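PDB 3UZO: branched-chain-amino-acid aminotransferase, which probably catalyses the reversible, pyridoxal 5'-phosphate-dependent transfer of the amino group from leucine, isoleucine or valine to 2-oxoglutarate, giving L-glutamate and the matching branched-chain 2-oxo acids. Local coordinates for residues 41-44 with 49-52; 270-275 with 283-288. All coordinates share one frame; numbering follows the deposited sequence.

Contact 1: residues 41-44 with 49-52; sequences LAHW and WDAG
Trp-44 and Trp-49 face each other as a non-hydrogen-bonded antiparallel pair, their CA atoms 4.2 Å apart, in the hairpin of strands 39-45 and 48-55. Both indoles stand on the same face of the sheet and meet edge-to-face. The Trp-44 edge comes over the Trp-49 face, with the five-membered rings 4.5 Å apart at their centroids and the planes at 72°. Two atoms share the touching: Trp-44 CD1 lies above the five-membered ring of Trp-49, offset toward its rim, while Trp-44 CB sits squarely over the six-membered ring as a CH-pi contact, 3.5 Å from its centroid. With CG trans to the backbone N (chi1 -173°), the Trp-44 ring is placed so that its CD1 edge meets that face.

One residue along, the backbone bond from Asp-50 N to His-43 O is 2.9 Å long. The return bond is not made by a main-chain carbonyl: the Asp-50 carboxylate turns back toward His-43 N and receives two weak bonds, at 3.2 Å to OD1 and 3.1 Å to OD2, the OD1 one the straighter at 162°. A further weak bond from Gly-52 N also reaches OD1, so OD1 also serves the turn of its own segment, while the two bonds from His-43 N join the strands where regular pairing lapses. OD2 also lies at the edge of the His-43 imidazole. At the Leu-41 end, Gly-52 CA approaches Leu-41 O at 3.2 Å in a CA-H...O contact; the positive phi of Gly-52 suits a glycine.

Strand 48-55 is the outermost strand of its sheet within this chain, with 39-45 between it and strand 162-172. On the tryptophan face, Phe-163 makes an edge-to-face pair with Trp-44, Pro-111 touches both indoles, and Gln-117 of helix 115-128 packs on Ala-42 and Trp-49 and bonds to Asp-50 O.

Contact 2: residues 270-275 with 283-288; sequences SLLWLA and VEEGDI
Leu-272 is the helix residue that reaches across to the strand, meeting Val-283 with one methyl and Glu-285 with the other. Its CB leaves helix 266-277 without touching the strand segment. CG is the first atom to arrive, 3.9 Å from Val-283 CG2. From there the branches part. CD1 presses on the same Val-283 CG2 at 3.2 Å, tighter than an ordinary carbon-carbon contact, and chi1 of the leucine (-134°) lies away from any staggered value, so the fit here looks strained or imperfectly modelled. CD2 turns to Glu-285, where it lies 3.6 Å from CD and nearly as close to CG and both carboxylate oxygens. The glutamate chain, extended beyond CG, thus brings its acid end alongside a methyl group, and the contact is van der Waals in character. Both strand side chains run at about a right angle to the leucine.

The pair belongs to the beta-alpha-beta unit formed by strand 253-257, helix 266-277 and strand 282-286, whose two strands lie side by side and parallel. Phe-254 of the first strand touches both Leu-272 and Val-283, extending this small apolar patch onto the neighbouring strand, while on other sides of the helix Leu-271, Leu-274 and Ala-275 pack against helix 331-344.

Both contacts are surface contacts, lying on opposite sides of the chain's centre with their own centres about 37 Å apart, and they share no strand or helix. Contact 1 joins two sequence-adjacent strands at the margin of an antiparallel sheet, and its chemistry is mixed: main-chain and carboxylate hydrogen bonds beside an edge-to-face pair of indoles. Contact 2 ties a helix to the strand that follows it in the mixed sheet, and rests on van der Waals contact alone, through a single leucine. In contact 2 the Leu-272 side chain is about 11 Å from bound pyridoxal-5'-phosphate, and helix 266-277 carries Ile-266 and Thr-267, which bind the cofactor, at its start.

Contact 1: residues 41-44 with 49-52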
ATOM      1  N   LEU A  41      20.310  10.911  -5.027  1.00 14.47           N
ATOM      2  CA  LEU A  41      20.054   9.485  -5.172  1.00 16.34           C
ATOM      3  C   LEU A  41      21.113   8.685  -4.426  1.00 16.81           C
ATOM      4  O   LEU A  41      22.313   8.927  -4.590  1.00 16.22           O
ATOM      5  CB  LEU A  41      20.071   9.094  -6.654  1.00 28.30           C
ATOM      6  CG  LEU A  41      19.815   7.622  -7.000  1.00 30.52           C
ATOM      7  CD1 LEU A  41      18.397   7.247  -6.623  1.00 31.65           C
ATOM      8  CD2 LEU A  41      20.032   7.399  -8.495  1.00 33.16           C
ATOM      9  N   ALA A  42      20.665   7.739  -3.604  1.00 16.15           N
ATOM     10  CA  ALA A  42      21.564   6.885  -2.839  1.00 16.39           C
ATOM     11  C   ALA A  42      21.084   5.451  -2.974  1.00 17.19           C
ATOM     12  O   ALA A  42      19.894   5.195  -3.146  1.00 16.39           O
ATOM     13  CB  ALA A  42      21.588   7.299  -1.372  1.00 18.49           C
ATOM     14  N   HIS A  43      22.021   4.515  -2.896  1.00 12.99           N
ATOM     15  CA  HIS A  43      21.707   3.105  -3.043  1.00 12.96           C
ATOM     16  C   HIS A  43      22.102   2.313  -1.808  1.00 12.92           C
ATOM     17  O   HIS A  43      23.127   2.582  -1.180  1.00 11.78           O
ATOM     18  CB  HIS A  43      22.465   2.529  -4.246  1.00 20.56           C
ATOM     19  CG  HIS A  43      22.167   3.217  -5.542  1.00 22.49           C
ATOM     20  ND1 HIS A  43      21.118   2.849  -6.358  1.00 24.87           N
ATOM     21  CD2 HIS A  43      22.775   4.258  -6.159  1.00 24.51           C
ATOM     22  CE1 HIS A  43      21.095   3.631  -7.421  1.00 25.24           C
ATOM     23  NE2 HIS A  43      22.089   4.495  -7.325  1.00 26.46           N
ATOM     24  N   TRP A  44      21.276   1.332  -1.467  1.00 18.08           N
ATOM     25  CA  TRP A  44      21.556   0.465  -0.338  1.00 19.04           C
ATOM     26  C   TRP A  44      21.775  -0.925  -0.918  1.00 19.34           C
ATOM     27  O   TRP A  44      21.021  -1.376  -1.777  1.00 16.99           O
ATOM     28  CB  TRP A  44      20.379   0.415   0.633  1.00 16.89           C
ATOM     29  CG  TRP A  44      20.685  -0.329   1.909  1.00 15.88           C
ATOM     30  CD1 TRP A  44      21.078   0.213   3.104  1.00 16.00           C
ATOM     31  CD2 TRP A  44      20.589  -1.746   2.124  1.00 16.63           C
ATOM     32  NE1 TRP A  44      21.222  -0.779   4.048  1.00 15.39           N
ATOM     33  CE2 TRP A  44      20.931  -1.990   3.474  1.00 17.27           C
ATOM     34  CE3 TRP A  44      20.249  -2.834   1.307  1.00 16.31           C
ATOM     35  CZ2 TRP A  44      20.936  -3.282   4.031  1.00 17.17           C
ATOM     36  CZ3 TRP A  44      20.256  -4.120   1.861  1.00 19.25           C
ATOM     37  CH2 TRP A  44      20.598  -4.328   3.212  1.00 17.06           C
ATOM     38  N   TRP A  49      24.230   1.858   3.105  1.00 15.42           N
ATOM     39  CA  TRP A  49      23.945   2.930   2.153  1.00 14.91           C
ATOM     40  C   TRP A  49      25.234   3.515   1.601  1.00 15.03           C
ATOM     41  O   TRP A  49      26.210   3.625   2.334  1.00 13.52           O
ATOM     42  CB  TRP A  49      23.207   4.080   2.848  1.00 12.08           C
ATOM     43  CG  TRP A  49      21.795   3.794   3.171  1.00 13.18           C
ATOM     44  CD1 TRP A  49      21.271   3.483   4.396  1.00 12.58           C
ATOM     45  CD2 TRP A  49      20.709   3.765   2.245  1.00 11.50           C
ATOM     46  NE1 TRP A  49      19.918   3.264   4.284  1.00 14.30           N
ATOM     47  CE2 TRP A  49      19.546   3.432   2.975  1.00 13.52           C
ATOM     48  CE3 TRP A  49      20.605   3.991   0.862  1.00 12.69           C
ATOM     49  CZ2 TRP A  49      18.286   3.316   2.370  1.00 13.60           C
ATOM     50  CZ3 TRP A  49      19.349   3.875   0.256  1.00 11.92           C
ATOM     51  CH2 TRP A  49      18.208   3.540   1.014  1.00 10.07           C
ATOM     52  N   ASP A  50      25.246   3.893   0.321  1.00 14.49           N
ATOM     53  CA  ASP A  50      26.432   4.542  -0.219  1.00 15.54           C
ATOM     54  C   ASP A  50      26.293   6.019   0.157  1.00 16.98           C
ATOM     55  O   ASP A  50      25.283   6.423   0.740  1.00 17.14           O
ATOM     56  CB  ASP A  50      26.551   4.380  -1.740  1.00 21.95           C
ATOM     57  CG  ASP A  50      25.361   4.935  -2.503  1.00 22.51           C
ATOM     58  OD1 ASP A  50      24.774   5.958  -2.090  1.00 23.49           O
ATOM     59  OD2 ASP A  50      25.028   4.348  -3.551  1.00 27.97           O
ATOM     60  N   ALA A  51      27.299   6.818  -0.176  1.00 22.13           N
ATOM     61  CA  ALA A  51      27.294   8.237   0.155  1.00 24.18           C
ATOM     62  C   ALA A  51      26.193   9.037  -0.533  1.00 24.20           C
ATOM     63  O   ALA A  51      25.808  10.103  -0.059  1.00 26.96           O
ATOM     64  CB  ALA A  51      28.659   8.845  -0.173  1.00 22.43           C
ATOM     65  N   GLY A  52      25.679   8.522  -1.644  1.00 20.96           N
ATOM     66  CA  GLY A  52      24.644   9.242  -2.365  1.00 19.62           C
ATOM     67  C   GLY A  52      25.275  10.243  -3.316  1.00 18.77           C
ATOM     68  O   GLY A  52      26.396  10.698  -3.098  1.00 19.06           O
TER

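Contact 2: residues 270-275 with 283-288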
ATOM      1  N   SER A 270       3.654  20.626  15.878  1.00 12.43           N
ATOM      2  CA  SER A 270       4.145  21.993  15.935  1.00 11.46           C
ATOM      3  C   SER A 270       3.026  22.900  16.468  1.00 11.66           C
ATOM      4  O   SER A 270       3.249  23.729  17.359  1.00  9.87           O
ATOM      5  CB  SER A 270       4.592  22.452  14.543  1.00 13.06           C
ATOM      6  OG  SER A 270       5.632  21.618  14.044  1.00 13.95           O
ATOM      7  N   LEU A 271       1.825  22.733  15.919  1.00 13.85           N
ATOM      8  CA  LEU A 271       0.668  23.524  16.332  1.00 14.03           C
ATOM      9  C   LEU A 271       0.356  23.262  17.802  1.00 14.72           C
ATOM     10  O   LEU A 271      -0.044  24.162  18.538  1.00 12.05           O
ATOM     11  CB  LEU A 271      -0.545  23.165  15.469  1.00 18.32           C
ATOM     12  CG  LEU A 271      -0.756  23.970  14.180  1.00 18.60           C
ATOM     13  CD1 LEU A 271       0.558  24.218  13.484  1.00 21.57           C
ATOM     14  CD2 LEU A 271      -1.722  23.225  13.280  1.00 14.75           C
ATOM     15  N   LEU A 272       0.535  22.012  18.209  1.00 15.42           N
ATOM     16  CA  LEU A 272       0.298  21.594  19.581  1.00 16.74           C
ATOM     17  C   LEU A 272       1.212  22.422  20.494  1.00 17.85           C
ATOM     18  O   LEU A 272       0.782  22.932  21.532  1.00 17.28           O
ATOM     19  CB  LEU A 272       0.626  20.104  19.694  1.00 19.42           C
ATOM     20  CG  LEU A 272      -0.274  19.094  20.410  1.00 21.87           C
ATOM     21  CD1 LEU A 272      -1.734  19.430  20.230  1.00 19.90           C
ATOM     22  CD2 LEU A 272       0.029  17.698  19.857  1.00 18.64           C
ATOM     23  N   TRP A 273       2.471  22.574  20.082  1.00 16.30           N
ATOM     24  CA  TRP A 273       3.451  23.329  20.857  1.00 17.72           C
ATOM     25  C   TRP A 273       3.148  24.827  20.858  1.00 18.74           C
ATOM     26  O   TRP A 273       3.158  25.474  21.909  1.00 16.69           O
ATOM     27  CB  TRP A 273       4.867  23.102  20.302  1.00 18.24           C
ATOM     28  CG  TRP A 273       5.949  23.606  21.220  1.00 17.81           C
ATOM     29  CD1 TRP A 273       6.532  22.926  22.253  1.00 20.14           C
ATOM     30  CD2 TRP A 273       6.504  24.931  21.251  1.00 19.70           C
ATOM     31  NE1 TRP A 273       7.411  23.746  22.927  1.00 19.48           N
ATOM     32  CE2 TRP A 273       7.410  24.981  22.334  1.00 19.52           C
ATOM     33  CE3 TRP A 273       6.321  26.080  20.470  1.00 19.78           C
ATOM     34  CZ2 TRP A 273       8.129  26.137  22.656  1.00 20.54           C
ATOM     35  CZ3 TRP A 273       7.037  27.230  20.792  1.00 19.75           C
ATOM     36  CH2 TRP A 273       7.929  27.249  21.875  1.00 19.83           C
ATOM     37  N   LEU A 274       2.883  25.377  19.675  1.00 13.44           N
ATOM     38  CA  LEU A 274       2.584  26.801  19.533  1.00 13.05           C
ATOM     39  C   LEU A 274       1.333  27.195  20.310  1.00 15.38           C
ATOM     40  O   LEU A 274       1.298  28.245  20.960  1.00 15.36           O
ATOM     41  CB  LEU A 274       2.399  27.149  18.049  1.00 23.80           C
ATOM     42  CG  LEU A 274       3.579  27.712  17.247  1.00 25.11           C
ATOM     43  CD1 LEU A 274       4.894  27.196  17.787  1.00 22.53           C
ATOM     44  CD2 LEU A 274       3.413  27.343  15.776  1.00 21.15           C
ATOM     45  N   ALA A 275       0.309  26.351  20.237  1.00 17.85           N
ATOM     46  CA  ALA A 275      -0.945  26.612  20.934  1.00 19.24           C
ATOM     47  C   ALA A 275      -0.701  26.817  22.425  1.00 20.31           C
ATOM     48  O   ALA A 275      -1.200  27.772  23.023  1.00 19.33           O
ATOM     49  CB  ALA A 275      -1.912  25.456  20.719  1.00 22.58           C
ATOM     50  N   VAL A 283      -4.288  22.497  25.718  1.00 14.28           N
ATOM     51  CA  VAL A 283      -4.087  21.540  24.644  1.00 17.21           C
ATOM     52  C   VAL A 283      -4.456  20.124  25.084  1.00 18.11           C
ATOM     53  O   VAL A 283      -4.168  19.715  26.210  1.00 18.29           O
ATOM     54  CB  VAL A 283      -2.618  21.595  24.154  1.00 26.75           C
ATOM     55  CG1 VAL A 283      -1.756  20.622  24.937  1.00 27.30           C
ATOM     56  CG2 VAL A 283      -2.560  21.339  22.673  1.00 30.32           C
ATOM     57  N   GLU A 284      -5.090  19.378  24.184  1.00 19.57           N
ATOM     58  CA  GLU A 284      -5.517  18.020  24.481  1.00 19.61           C
ATOM     59  C   GLU A 284      -5.492  17.104  23.269  1.00 17.90           C
ATOM     60  O   GLU A 284      -5.964  17.467  22.189  1.00 18.22           O
ATOM     61  CB  GLU A 284      -6.943  18.045  25.044  1.00 33.96           C
ATOM     62  CG  GLU A 284      -7.590  16.674  25.191  1.00 35.83           C
ATOM     63  CD  GLU A 284      -9.047  16.755  25.632  1.00 40.76           C
ATOM     64  OE1 GLU A 284      -9.329  17.435  26.640  1.00 41.92           O
ATOM     65  OE2 GLU A 284      -9.912  16.134  24.976  1.00 42.14           O
ATOM     66  N   GLU A 285      -4.930  15.917  23.448  1.00 17.53           N
ATOM     67  CA  GLU A 285      -4.909  14.918  22.388  1.00 17.87           C
ATOM     68  C   GLU A 285      -5.876  13.857  22.895  1.00 17.74           C
ATOM     69  O   GLU A 285      -5.603  13.184  23.886  1.00 16.62           O
ATOM     70  CB  GLU A 285      -3.513  14.314  22.211  1.00 18.31           C
ATOM     71  CG  GLU A 285      -2.462  15.303  21.713  1.00 19.29           C
ATOM     72  CD  GLU A 285      -1.111  14.656  21.515  1.00 19.97           C
ATOM     73  OE1 GLU A 285      -0.924  13.957  20.495  1.00 20.23           O
ATOM     74  OE2 GLU A 285      -0.238  14.835  22.390  1.00 20.02           O
ATOM     75  N   GLY A 286      -7.021  13.730  22.238  1.00 20.90           N
ATOM     76  CA  GLY A 286      -7.994  12.751  22.678  1.00 21.12           C
ATOM     77  C   GLY A 286      -9.041  12.455  21.631  1.00 21.47           C
ATOM     78  O   GLY A 286      -8.872  12.791  20.461  1.00 22.51           O
ATOM     79  N   ASP A 287     -10.134  11.833  22.055  1.00 20.14           N
ATOM     80  CA  ASP A 287     -11.198  11.479  21.134  1.00 19.52           C
ATOM     81  C   ASP A 287     -12.074  12.656  20.758  1.00 17.95           C
ATOM     82  O   ASP A 287     -12.385  13.509  21.581  1.00 18.29           O
ATOM     83  CB  ASP A 287     -12.090  10.382  21.725  1.00 30.18           C
ATOM     84  CG  ASP A 287     -11.380   9.058  21.854  1.00 32.51           C
ATOM     85  OD1 ASP A 287     -10.713   8.642  20.885  1.00 31.77           O
ATOM     86  OD2 ASP A 287     -11.502   8.424  22.921  1.00 37.71           O
ATOM     87  N   ILE A 288     -12.460  12.695  19.491  1.00 17.37           N
ATOM     88  CA  ILE A 288     -13.352  13.727  18.992  1.00 17.42           C
ATOM     89  C   ILE A 288     -14.407  12.933  18.231  1.00 17.19           C
ATOM     90  O   ILE A 288     -14.169  12.505  17.104  1.00 14.61           O
ATOM     91  CB  ILE A 288     -12.635  14.691  18.032  1.00 17.50           C
ATOM     92  CG1 ILE A 288     -11.479  15.383  18.765  1.00 18.41           C
ATOM     93  CG2 ILE A 288     -13.628  15.708  17.479  1.00 16.93           C
ATOM     94  CD1 ILE A 288     -10.853  16.545  18.000  1.00 15.78           C
TER